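Local coordinates for OxyA protein (Actinoplanes teichomyceticus, PDB 5HH3) that probably catalyses a phenolic coupling that cyclises the peptide precursor of a glycopeptide antibiotic, acting as a heme-dependent cytochrome P450, at residues B[120-125]-B[354-359]; B[149-154]-B[241-246]; B[249-254]-B[363-368]; B[379-384]-B[388-393]. All coordinates share one frame; numbering follows the deposited sequence.

Contacts 1, 2 and 3 join the long helices of the P450 core, and contact 4 is a turn of chain packed against that core from outside. Contacts 1 and 2, with centres about 11 Å apart, both touch the heme and meet directly: Val357 CG1 lies 3.7 Å from Val243 CG1, and the rings of Phe358 and Phe246 stack. Contact 3 pairs helix 225-256 of contact 2 with helix 351-368 of contact 1, its centre about 13 Å from that of contact 1 and away from the heme site. Contact 4 is tied to contact 2 by a probable hydrogen bond from Arg245 NH1 to Phe388 O (2.8 Å), and its apolar side chains cover Trp252 of contact 3.

Contact 1 (B[120-125]-B[354-359]). With HEM (protoporphyrin IX containing Fe), chain G.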
# COMPACT_ATOMS: atom_id res chain seq x y z
N PRO B 120 34.10 12.22 20.60
CA PRO B 120 35.11 13.09 19.94
C PRO B 120 35.05 13.06 18.40
O PRO B 120 35.19 14.11 17.78
CB PRO B 120 36.45 12.53 20.43
CG PRO B 120 36.13 11.86 21.72
CD PRO B 120 34.72 11.37 21.64
N GLN B 121 34.85 11.89 17.81
CA GLN B 121 34.70 11.76 16.36
C GLN B 121 33.45 12.49 15.84
O GLN B 121 33.51 13.15 14.80
CB GLN B 121 34.67 10.29 15.93
CG GLN B 121 34.94 10.09 14.44
CD GLN B 121 35.43 8.69 14.10
OE1 GLN B 121 35.09 7.71 14.77
NE2 GLN B 121 36.23 8.58 13.06
N VAL B 122 32.34 12.38 16.57
CA VAL B 122 31.10 13.04 16.18
C VAL B 122 31.27 14.57 16.25
O VAL B 122 30.82 15.25 15.35
CB VAL B 122 29.87 12.56 17.00
CG1 VAL B 122 28.64 13.39 16.67
CG2 VAL B 122 29.60 11.10 16.71
N GLU B 123 31.99 15.08 17.25
CA GLU B 123 32.32 16.51 17.34
C GLU B 123 33.08 16.99 16.11
O GLU B 123 32.74 18.02 15.54
CB GLU B 123 33.14 16.83 18.60
CG GLU B 123 32.38 16.73 19.91
CD GLU B 123 33.24 17.04 21.13
OE1 GLU B 123 34.49 16.83 21.12
OE2 GLU B 123 32.66 17.50 22.14
N ARG B 124 34.09 16.22 15.69
CA ARG B 124 34.83 16.54 14.47
C ARG B 124 33.97 16.54 13.21
O ARG B 124 34.15 17.40 12.35
CB ARG B 124 36.02 15.58 14.28
CG ARG B 124 37.18 15.84 15.22
CD ARG B 124 38.42 15.06 14.81
NE ARG B 124 38.26 13.63 15.09
CZ ARG B 124 38.46 13.02 16.27
NH1 ARG B 124 38.86 13.70 17.35
NH2 ARG B 124 38.25 11.71 16.37
N VAL B 125 33.06 15.57 13.09
CA VAL B 125 32.18 15.52 11.92
C VAL B 125 31.32 16.78 11.86
O VAL B 125 31.18 17.37 10.79
CB VAL B 125 31.30 14.26 11.89
CG1 VAL B 125 30.21 14.37 10.82
CG2 VAL B 125 32.17 13.03 11.65
N ALA B 354 21.61 8.18 17.80
CA ALA B 354 20.88 9.34 17.34
C ALA B 354 21.03 10.52 18.31
O ALA B 354 21.40 11.60 17.89
CB ALA B 354 19.42 9.02 17.12
N GLU B 355 20.83 10.27 19.61
CA GLU B 355 20.93 11.33 20.61
C GLU B 355 22.31 11.94 20.72
O GLU B 355 22.42 13.14 20.94
CB GLU B 355 20.46 10.86 21.99
CG GLU B 355 18.95 10.67 22.05
CD GLU B 355 18.45 10.19 23.40
OE1 GLU B 355 17.26 10.36 23.70
OE2 GLU B 355 19.24 9.62 24.18
N LEU B 356 23.35 11.11 20.61
CA LEU B 356 24.74 11.59 20.61
C LEU B 356 25.01 12.56 19.45
O LEU B 356 25.63 13.61 19.63
CB LEU B 356 25.72 10.41 20.52
CG LEU B 356 27.20 10.77 20.34
CD1 LEU B 356 27.67 11.59 21.54
CD2 LEU B 356 28.06 9.52 20.17
N VAL B 357 24.53 12.20 18.26
CA VAL B 357 24.64 13.07 17.09
C VAL B 357 23.89 14.40 17.32
O VAL B 357 24.44 15.45 17.04
CB VAL B 357 24.17 12.36 15.80
CG1 VAL B 357 24.11 13.34 14.62
CG2 VAL B 357 25.12 11.22 15.46
N PHE B 358 22.68 14.35 17.87
CA PHE B 358 21.87 15.55 18.06
C PHE B 358 22.44 16.43 19.15
O PHE B 358 22.51 17.65 18.98
CB PHE B 358 20.42 15.22 18.41
CG PHE B 358 19.71 14.31 17.43
CD1 PHE B 358 20.07 14.24 16.09
CD2 PHE B 358 18.65 13.52 17.88
CE1 PHE B 358 19.37 13.39 15.22
CE2 PHE B 358 17.95 12.68 17.02
CZ PHE B 358 18.31 12.62 15.69
N ARG B 359 22.85 15.79 20.26
CA ARG B 359 23.45 16.46 21.42
C ARG B 359 24.73 17.21 21.05
O ARG B 359 25.08 18.18 21.68
CB ARG B 359 23.76 15.44 22.55
CG ARG B 359 24.77 15.89 23.61
CD ARG B 359 24.78 14.96 24.82
NE ARG B 359 24.27 13.64 24.50
CZ ARG B 359 25.02 12.55 24.37
NH1 ARG B 359 26.32 12.61 24.55
NH2 ARG B 359 24.44 11.41 24.06
CHA HEM G . 13.05 1.39 15.75
CHB HEM G . 17.68 1.93 14.44
CHC HEM G . 17.17 6.76 14.71
CHD HEM G . 12.59 6.19 16.09
C1A HEM G . 14.33 1.14 15.35
C2A HEM G . 14.83 -0.16 15.03
C3A HEM G . 16.13 -0.01 14.67
C4A HEM G . 16.45 1.38 14.75
CMA HEM G . 17.07 -1.10 14.24
CAA HEM G . 14.04 -1.45 15.10
CBA HEM G . 14.16 -2.02 16.51
CGA HEM G . 13.39 -3.31 16.74
O1A HEM G . 12.41 -3.64 16.03
O2A HEM G . 13.73 -4.07 17.68
C1B HEM G . 17.96 3.31 14.38
C2B HEM G . 19.23 3.87 13.99
C3B HEM G . 19.10 5.24 14.06
C4B HEM G . 17.70 5.48 14.51
CMB HEM G . 20.47 3.10 13.59
CAB HEM G . 20.08 6.33 13.82
CBB HEM G . 21.39 6.20 13.60
C1C HEM G . 15.87 7.06 15.09
C2C HEM G . 15.35 8.36 15.27
C3C HEM G . 14.02 8.20 15.67
C4C HEM G . 13.77 6.78 15.73
CMC HEM G . 16.10 9.67 15.06
CAC HEM G . 12.99 9.22 16.01
CBC HEM G . 13.16 10.54 16.07
C1D HEM G . 12.39 4.81 16.09
C2D HEM G . 11.06 4.25 16.43
C3D HEM G . 11.18 2.92 16.34
C4D HEM G . 12.58 2.68 15.94
CMD HEM G . 9.78 4.96 16.81
CAD HEM G . 10.07 1.91 16.61
CBD HEM G . 9.14 1.65 15.41
CGD HEM G . 8.05 0.63 15.78
O1D HEM G . 7.21 0.23 14.95
O2D HEM G . 7.93 0.15 16.92
NA HEM G . 15.34 2.07 15.19
NB HEM G . 17.12 4.30 14.69
NC HEM G . 14.92 6.13 15.41
ND HEM G . 13.28 3.83 15.83
FE HEM G . 15.12 4.05 15.30
O HOH W 1 14.54 3.90 13.28
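Val122 carries most of this contact, setting its two methyl groups against Leu356 and Val357 on the neighbouring helix. With CG1 anti to the backbone N (chi1 174°), that branch is laid against the main chain of Val357, where Val122 CG1 comes to 4.0 Å from Val357 CA. The same methyl lies alongside the Val357 side chain, 4.3 Å from its CG2. The other branch reaches the leucine, Val122 CG2 standing 4.1 Å from Leu356 CD2, and the two side chains pass at a slant. Nothing polar spans the gap; the pairing is apolar, methyl groups against methyl groups and a backbone CA, all from buried residues. Leu356 also packs back on Met115, Phe118 and Gln119, earlier in helix 112-136, whereas Val357 also packs on Val150, Val243 and Leu247 of two further helices. The next residue, Phe358, points away from helix 112-136, and its ring reaches the heme, whose methyl CMC lies at the ring edge, in its plane, 3.7 Å from Phe358 CZ. One face of that ring has Ala354 O 3.2 Å above it, toward the rim. One side of helix 351-368 thus packs on helix 112-136 while another lines the heme pocket. These are the D and L helices of the cytochrome P450 fold, two members of its conserved four-helix core.

Contact 2 (B[149-154]-B[241-246]). With HEM (protoporphyrin IX containing Fe), chain G; ACT (acetate ion), chain O.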
# COMPACT_ATOMS: atom_id res chain seq x y z
N SER B 149 25.01 15.67 5.39
CA SER B 149 26.46 15.70 5.58
C SER B 149 26.83 15.07 6.91
O SER B 149 27.66 14.17 6.96
CB SER B 149 26.99 17.15 5.53
OG SER B 149 28.35 17.19 5.85
N VAL B 150 26.18 15.52 7.98
CA VAL B 150 26.42 14.96 9.31
C VAL B 150 25.91 13.52 9.42
O VAL B 150 26.64 12.66 9.90
CB VAL B 150 25.81 15.84 10.42
CG1 VAL B 150 25.93 15.15 11.78
CG2 VAL B 150 26.52 17.19 10.44
N ALA B 151 24.69 13.25 8.96
CA ALA B 151 24.11 11.89 9.10
C ALA B 151 24.91 10.79 8.40
O ALA B 151 25.19 9.75 9.00
CB ALA B 151 22.66 11.86 8.65
N THR B 152 25.29 11.03 7.15
CA THR B 152 26.03 10.04 6.37
C THR B 152 27.40 9.73 6.98
O THR B 152 27.76 8.57 7.12
CB THR B 152 26.24 10.50 4.92
OG1 THR B 152 24.98 10.78 4.34
CG2 THR B 152 26.93 9.42 4.10
N THR B 153 28.14 10.78 7.30
CA THR B 153 29.49 10.64 7.84
C THR B 153 29.47 9.99 9.22
O THR B 153 30.20 9.04 9.44
CB THR B 153 30.22 11.99 7.87
OG1 THR B 153 30.20 12.55 6.56
CG2 THR B 153 31.67 11.82 8.27
N ALA B 154 28.62 10.47 10.12
CA ALA B 154 28.52 9.90 11.47
C ALA B 154 28.10 8.42 11.45
O ALA B 154 28.67 7.62 12.19
CB ALA B 154 27.55 10.71 12.33
N ASP B 241 18.83 8.39 7.36
CA ASP B 241 17.63 9.14 6.97
C ASP B 241 16.94 9.80 8.16
O ASP B 241 16.64 11.01 8.11
CB ASP B 241 16.62 8.26 6.22
CG ASP B 241 15.45 9.06 5.67
OD1 ASP B 241 15.61 9.65 4.60
OD2 ASP B 241 14.39 9.12 6.33
N GLN B 242 16.72 9.01 9.21
CA GLN B 242 16.13 9.50 10.47
C GLN B 242 16.94 10.66 11.05
O GLN B 242 16.39 11.69 11.43
CB GLN B 242 16.04 8.38 11.51
CG GLN B 242 15.02 7.29 11.25
CD GLN B 242 13.70 7.50 11.99
OE1 GLN B 242 13.21 8.64 12.21
NE2 GLN B 242 13.09 6.39 12.36
N VAL B 243 18.27 10.49 11.07
CA VAL B 243 19.15 11.49 11.65
C VAL B 243 19.18 12.76 10.79
O VAL B 243 19.10 13.84 11.32
CB VAL B 243 20.57 10.94 11.86
CG1 VAL B 243 21.56 12.05 12.21
CG2 VAL B 243 20.55 9.84 12.93
N ALA B 244 19.32 12.61 9.47
CA ALA B 244 19.31 13.75 8.57
C ALA B 244 18.02 14.56 8.64
O ALA B 244 18.07 15.80 8.71
CB ALA B 244 19.56 13.30 7.14
N ARG B 245 16.87 13.87 8.66
CA ARG B 245 15.58 14.56 8.71
C ARG B 245 15.39 15.32 10.01
O ARG B 245 14.88 16.44 9.99
CB ARG B 245 14.40 13.59 8.47
CG ARG B 245 14.27 13.18 7.00
CD ARG B 245 13.04 12.33 6.71
NE ARG B 245 12.93 11.16 7.57
CZ ARG B 245 12.25 11.07 8.71
NH1 ARG B 245 11.54 12.09 9.24
NH2 ARG B 245 12.29 9.92 9.36
N PHE B 246 15.81 14.73 11.12
CA PHE B 246 15.78 15.40 12.42
C PHE B 246 16.67 16.66 12.48
O PHE B 246 16.25 17.68 13.01
CB PHE B 246 16.18 14.45 13.53
CG PHE B 246 15.99 15.01 14.89
CD1 PHE B 246 16.99 15.78 15.49
CD2 PHE B 246 14.80 14.81 15.58
CE1 PHE B 246 16.81 16.32 16.74
CE2 PHE B 246 14.60 15.37 16.83
CZ PHE B 246 15.62 16.10 17.42
CHA HEM G . 13.05 1.39 15.75
CHB HEM G . 17.68 1.93 14.44
CHC HEM G . 17.17 6.76 14.71
CHD HEM G . 12.59 6.19 16.09
C1A HEM G . 14.33 1.14 15.35
C2A HEM G . 14.83 -0.16 15.03
C3A HEM G . 16.13 -0.01 14.67
C4A HEM G . 16.45 1.38 14.75
CMA HEM G . 17.07 -1.10 14.24
CAA HEM G . 14.04 -1.45 15.10
CBA HEM G . 14.16 -2.02 16.51
CGA HEM G . 13.39 -3.31 16.74
O1A HEM G . 12.41 -3.64 16.03
O2A HEM G . 13.73 -4.07 17.68
C1B HEM G . 17.96 3.31 14.38
C2B HEM G . 19.23 3.87 13.99
C3B HEM G . 19.10 5.24 14.06
C4B HEM G . 17.70 5.48 14.51
CMB HEM G . 20.47 3.10 13.59
CAB HEM G . 20.08 6.33 13.82
CBB HEM G . 21.39 6.20 13.60
C1C HEM G . 15.87 7.06 15.09
C2C HEM G . 15.35 8.36 15.27
C3C HEM G . 14.02 8.20 15.67
C4C HEM G . 13.77 6.78 15.73
CMC HEM G . 16.10 9.67 15.06
CAC HEM G . 12.99 9.22 16.01
CBC HEM G . 13.16 10.54 16.07
C1D HEM G . 12.39 4.81 16.09
C2D HEM G . 11.06 4.25 16.43
C3D HEM G . 11.18 2.92 16.34
C4D HEM G . 12.58 2.68 15.94
CMD HEM G . 9.78 4.96 16.81
CAD HEM G . 10.07 1.91 16.61
CBD HEM G . 9.14 1.65 15.41
CGD HEM G . 8.05 0.63 15.78
O1D HEM G . 7.21 0.23 14.95
O2D HEM G . 7.93 0.15 16.92
NA HEM G . 15.34 2.07 15.19
NB HEM G . 17.12 4.30 14.69
NC HEM G . 14.92 6.13 15.41
ND HEM G . 13.28 3.83 15.83
FE HEM G . 15.12 4.05 15.30
C ACT O . 12.98 6.08 7.93
O ACT O . 13.58 5.46 7.02
OXT ACT O . 13.30 7.25 8.24
CH3 ACT O . 11.85 5.41 8.65
O HOH W 1 14.54 3.90 13.28
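Ala151 presses its methyl group between Val243 and Ala244; with alanine on both sides the backbones come close, 5.2 Å between Ala151 CA and Ala244 CA. The methyl faces the other backbone almost directly: Ala151 CB is 3.5 Å from Ala244 N and 3.7 Å from Ala244 CB. The two methyls of Val243 have different partners. Its CG1, anti to the backbone N (chi1 169°), rests 3.7 Å from Ala151 CB, while its CG2, beside the backbone N, meets the heme vinyl group, 3.7 Å from HEM CAB. One residue earlier, the chain of Gln242 bends at chi2 (-97°) and lays its amide over a pyrrole of the heme. Gln242 NE2 then donates to the water on the iron at 3.0 Å and also bonds to Asp285. Arg245 NE makes a salt bridge to Asp241 OD2 at 2.8 Å; the oxygen lies in the guanidinium plane but is met from above the carboxylate plane. Arg245 NH2 donates to an acetate ion, probably from the crystallisation liquor. Helix 225-256 is the long distal helix of the P450 fold, and helix 142-159, the E helix, packs beside it, on a different flank from the heme. The helix-helix contact is thus wholly apolar, while the polar groups of 241-246 serve the acetate and the iron-bound water on other flanks, consistent with a six-coordinate resting state opposite Cys348.

Contact 3 (B[249-254]-B[363-368])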
# COMPACT_ATOMS: atom_id res chain seq x y z
N ALA B 249 15.07 19.44 10.53
CA ALA B 249 13.96 20.02 11.30
C ALA B 249 14.44 20.80 12.53
O ALA B 249 13.85 21.82 12.89
CB ALA B 249 12.94 18.97 11.70
N GLY B 250 15.53 20.33 13.15
CA GLY B 250 16.18 21.04 14.23
C GLY B 250 16.73 22.39 13.81
O GLY B 250 16.50 23.39 14.50
N ALA B 251 17.47 22.42 12.69
CA ALA B 251 17.98 23.67 12.15
C ALA B 251 16.84 24.67 11.85
O ALA B 251 17.01 25.88 12.08
CB ALA B 251 18.82 23.42 10.90
N TRP B 252 15.71 24.17 11.36
CA TRP B 252 14.54 25.01 11.08
C TRP B 252 14.00 25.60 12.38
O TRP B 252 13.75 26.80 12.45
CB TRP B 252 13.47 24.22 10.33
CG TRP B 252 12.22 24.98 9.93
CD1 TRP B 252 12.07 26.34 9.86
CD2 TRP B 252 10.98 24.42 9.50
NE1 TRP B 252 10.81 26.65 9.44
CE2 TRP B 252 10.12 25.50 9.20
CE3 TRP B 252 10.50 23.11 9.34
CZ2 TRP B 252 8.81 25.32 8.76
CZ3 TRP B 252 9.20 22.92 8.90
CH2 TRP B 252 8.36 24.02 8.62
N LEU B 253 13.83 24.76 13.41
CA LEU B 253 13.39 25.22 14.72
C LEU B 253 14.34 26.25 15.33
O LEU B 253 13.89 27.22 15.96
CB LEU B 253 13.19 24.03 15.69
CG LEU B 253 12.53 24.34 17.04
CD1 LEU B 253 11.10 24.79 16.88
CD2 LEU B 253 12.58 23.14 17.97
N MET B 254 15.65 26.06 15.12
CA MET B 254 16.64 27.04 15.59
C MET B 254 16.55 28.39 14.89
O MET B 254 16.60 29.43 15.55
CB MET B 254 18.06 26.50 15.46
CG MET B 254 18.32 25.29 16.35
SD MET B 254 19.90 24.52 15.98
CE MET B 254 20.95 25.97 16.28
N PRO B 363 24.14 22.01 19.48
CA PRO B 363 24.95 23.05 20.12
C PRO B 363 26.06 23.57 19.25
O PRO B 363 26.33 24.77 19.27
CB PRO B 363 25.54 22.32 21.34
CG PRO B 363 24.49 21.31 21.66
CD PRO B 363 24.12 20.79 20.30
N ALA B 364 26.70 22.69 18.48
CA ALA B 364 27.74 23.13 17.53
C ALA B 364 27.22 24.18 16.53
O ALA B 364 27.86 25.21 16.30
CB ALA B 364 28.28 21.95 16.77
N LEU B 365 26.03 23.93 15.97
CA LEU B 365 25.36 24.87 15.08
C LEU B 365 25.02 26.19 15.77
O LEU B 365 25.30 27.24 15.22
CB LEU B 365 24.10 24.26 14.49
CG LEU B 365 23.25 25.14 13.56
CD1 LEU B 365 24.08 25.83 12.48
CD2 LEU B 365 22.15 24.33 12.92
N ALA B 366 24.41 26.13 16.95
CA ALA B 366 24.05 27.35 17.70
C ALA B 366 25.28 28.23 17.98
O ALA B 366 25.19 29.43 17.83
CB ALA B 366 23.34 27.01 18.99
N HIS B 367 26.40 27.61 18.36
CA HIS B 367 27.66 28.33 18.56
C HIS B 367 28.27 28.90 17.29
O HIS B 367 28.86 29.99 17.31
CB HIS B 367 28.72 27.47 19.27
CG HIS B 367 28.54 27.40 20.75
ND1 HIS B 367 27.88 26.36 21.38
CD2 HIS B 367 28.90 28.26 21.73
CE1 HIS B 367 27.85 26.58 22.68
NE2 HIS B 367 28.46 27.73 22.91
N ARG B 368 28.19 28.16 16.18
CA ARG B 368 28.83 28.63 14.95
C ARG B 368 28.05 29.76 14.30
O ARG B 368 28.64 30.70 13.78
CB ARG B 368 29.01 27.48 13.95
CG ARG B 368 29.74 27.89 12.67
CD ARG B 368 31.19 28.28 12.93
NE ARG B 368 31.93 27.07 13.24
CZ ARG B 368 32.61 26.33 12.36
NH1 ARG B 368 33.21 25.22 12.78
NH2 ARG B 368 32.70 26.66 11.08
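Met254 meets Leu365 and Ala366 across the contact, while the flat groups stand on the outer sides of the two helices. Trp252, across helix 225-256 from the contact, meets the ring of Phe25 with the planes at about 40° and packs on Ile381, Phe388 and Leu393. His367, on the far side of helix 351-368, turns its edge to the preceding turn, with Pro363 C in the ring plane. Its ND1 donates to Pro363 O at 3.1 Å, from above the carbonyl plane, and the backbone N of His367 reaches the same oxygen from the opposite face, so two bonds hold it. Between these outer groups the short helical segments run at 39° to one another with axes 11.1 Å apart, a wide spacing that the methionine bridges. These are the long distal helix and the L helix of the cytochrome P450 fold, meeting here away from the heme. Met254 is extended as far as SD and then bends at chi3 (58°), which swings the terminal methyl into the angle between Leu365 and Ala366. There Met254 CE lies 3.5 Å from Ala366 N, 3.7 Å from Leu365 CG and 3.8 Å from Ala366 CB. The sulfur rests on the leucine branch, Met254 SD to Leu365 CD2 being 3.8 Å. Leu365 CD2 also meets Ala251, three residues before Met254, at 4.0 Å from its CB. Phe261 packs on Met254 and Leu130 on Leu365, while Arg368 forms salt bridges with Asp131 and Glu134 of helix 112-136.

Contact 4 (B[379-384]-B[388-393]); sequences REIRLG and FDVEAL
Glu391 and Arg382 face each other across a hairpin-like turn near the C-terminus, its arms roughly antiparallel about a single beta bridge. Leu383 and Val390 form its non-hydrogen-bonded pair, framed by bonds from Glu391 N to Arg382 O (3.0 Å) and from Gly384 N to Asp389 O (2.9 Å), both nearly straight. The Glu391 side chain lies back over the opposite arm. Its CB sits 3.4 Å from Arg382 O; CG, anti to the carbonyl carbon (chi1 -62°), runs on between that oxygen and Gly384 N, and CD passes over the glycine. At the carboxylate the two oxygens part: Glu391 OE1 comes to 3.2 Å from Gly384 CA, and Glu391 OE2 to 3.4 Å from Arg382 CB, while the guanidinium leads away. On the inner side, Ile381 CG2 packs 3.6 Å from Val390 CG1, Ile381 CD1 presses tightly on Leu393 CD1 at 3.4 Å, and Leu383 CD2 lies obliquely to the Phe388 ring. Two waters link the arms, one joining Gly384 O to Asp389 N; the other accepts from Arg382 N at 2.7 Å and donates to Ala392 O.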
# COMPACT_ATOMS: atom_id res chain seq x y z
N ARG B 379 8.84 33.00 2.52
CA ARG B 379 8.63 31.84 1.64
C ARG B 379 8.42 30.59 2.49
O ARG B 379 9.20 30.33 3.41
CB ARG B 379 9.81 31.63 0.68
CG ARG B 379 9.42 30.94 -0.62
CD ARG B 379 10.61 30.37 -1.38
NE ARG B 379 11.13 29.15 -0.75
CZ ARG B 379 10.56 27.94 -0.80
NH1 ARG B 379 9.42 27.73 -1.46
NH2 ARG B 379 11.14 26.92 -0.16
N GLU B 380 7.37 29.83 2.17
CA GLU B 380 7.00 28.66 2.95
C GLU B 380 7.96 27.50 2.71
O GLU B 380 8.45 27.28 1.59
CB GLU B 380 5.56 28.22 2.65
CG GLU B 380 4.48 29.25 2.97
CD GLU B 380 4.35 29.56 4.46
OE1 GLU B 380 4.17 28.62 5.26
OE2 GLU B 380 4.40 30.77 4.83
N ILE B 381 8.23 26.76 3.78
CA ILE B 381 9.07 25.58 3.67
C ILE B 381 8.21 24.41 3.20
O ILE B 381 7.13 24.20 3.73
CB ILE B 381 9.86 25.37 4.98
CG1 ILE B 381 11.00 26.41 4.98
CG2 ILE B 381 10.43 23.96 5.10
CD1 ILE B 381 11.47 26.83 6.35
N ARG B 382 8.67 23.71 2.17
CA ARG B 382 7.93 22.61 1.56
C ARG B 382 8.24 21.30 2.27
O ARG B 382 9.41 20.93 2.45
CB ARG B 382 8.29 22.45 0.08
CG ARG B 382 8.15 23.73 -0.74
CD ARG B 382 7.63 23.42 -2.14
NE ARG B 382 7.73 24.57 -3.04
CZ ARG B 382 8.70 24.79 -3.93
NH1 ARG B 382 9.72 23.94 -4.08
NH2 ARG B 382 8.65 25.88 -4.69
N LEU B 383 7.19 20.61 2.67
CA LEU B 383 7.31 19.35 3.37
C LEU B 383 6.87 18.24 2.43
O LEU B 383 5.84 18.38 1.76
CB LEU B 383 6.45 19.37 4.63
CG LEU B 383 6.85 20.41 5.67
CD1 LEU B 383 5.88 20.34 6.84
CD2 LEU B 383 8.28 20.19 6.14
N GLY B 384 7.64 17.16 2.39
CA GLY B 384 7.32 15.98 1.59
C GLY B 384 6.34 15.09 2.32
O GLY B 384 5.86 15.43 3.41
N PHE B 388 8.22 13.34 8.78
CA PHE B 388 8.69 14.74 8.73
C PHE B 388 9.89 14.97 7.82
O PHE B 388 11.02 14.66 8.18
CB PHE B 388 9.04 15.27 10.13
CG PHE B 388 8.99 16.78 10.24
CD1 PHE B 388 9.96 17.58 9.68
CD2 PHE B 388 7.96 17.39 10.90
CE1 PHE B 388 9.89 18.97 9.79
CE2 PHE B 388 7.88 18.79 11.01
CZ PHE B 388 8.85 19.57 10.46
N ASP B 389 9.62 15.58 6.68
CA ASP B 389 10.55 15.64 5.60
C ASP B 389 10.64 17.06 5.04
O ASP B 389 9.89 17.45 4.13
CB ASP B 389 10.12 14.65 4.52
CG ASP B 389 11.00 14.70 3.31
OD1 ASP B 389 12.16 15.14 3.43
OD2 ASP B 389 10.53 14.29 2.23
N VAL B 390 11.57 17.83 5.60
CA VAL B 390 11.87 19.16 5.06
C VAL B 390 12.60 18.96 3.74
O VAL B 390 13.71 18.43 3.73
CB VAL B 390 12.73 20.00 6.01
CG1 VAL B 390 12.96 21.40 5.42
CG2 VAL B 390 12.09 20.09 7.39
N GLU B 391 11.99 19.40 2.65
CA GLU B 391 12.53 19.17 1.31
C GLU B 391 13.72 20.09 0.97
O GLU B 391 14.64 19.68 0.26
CB GLU B 391 11.43 19.31 0.27
CG GLU B 391 10.33 18.28 0.45
CD GLU B 391 9.30 18.30 -0.66
OE1 GLU B 391 8.76 17.22 -0.98
OE2 GLU B 391 9.03 19.38 -1.22
N ALA B 392 13.70 21.32 1.47
CA ALA B 392 14.80 22.27 1.26
C ALA B 392 14.73 23.34 2.35
O ALA B 392 13.63 23.75 2.72
CB ALA B 392 14.69 22.91 -0.12
N LEU B 393 15.87 23.70 2.93
CA LEU B 393 15.90 24.66 4.03
C LEU B 393 17.02 25.68 3.82
O LEU B 393 18.15 25.49 4.30
CB LEU B 393 16.04 23.92 5.36
CG LEU B 393 15.94 24.77 6.63
CD1 LEU B 393 14.53 25.33 6.80
CD2 LEU B 393 16.31 23.93 7.84
O HOH W 2 11.20 24.27 1.31
O HOH W 3 6.62 15.58 6.14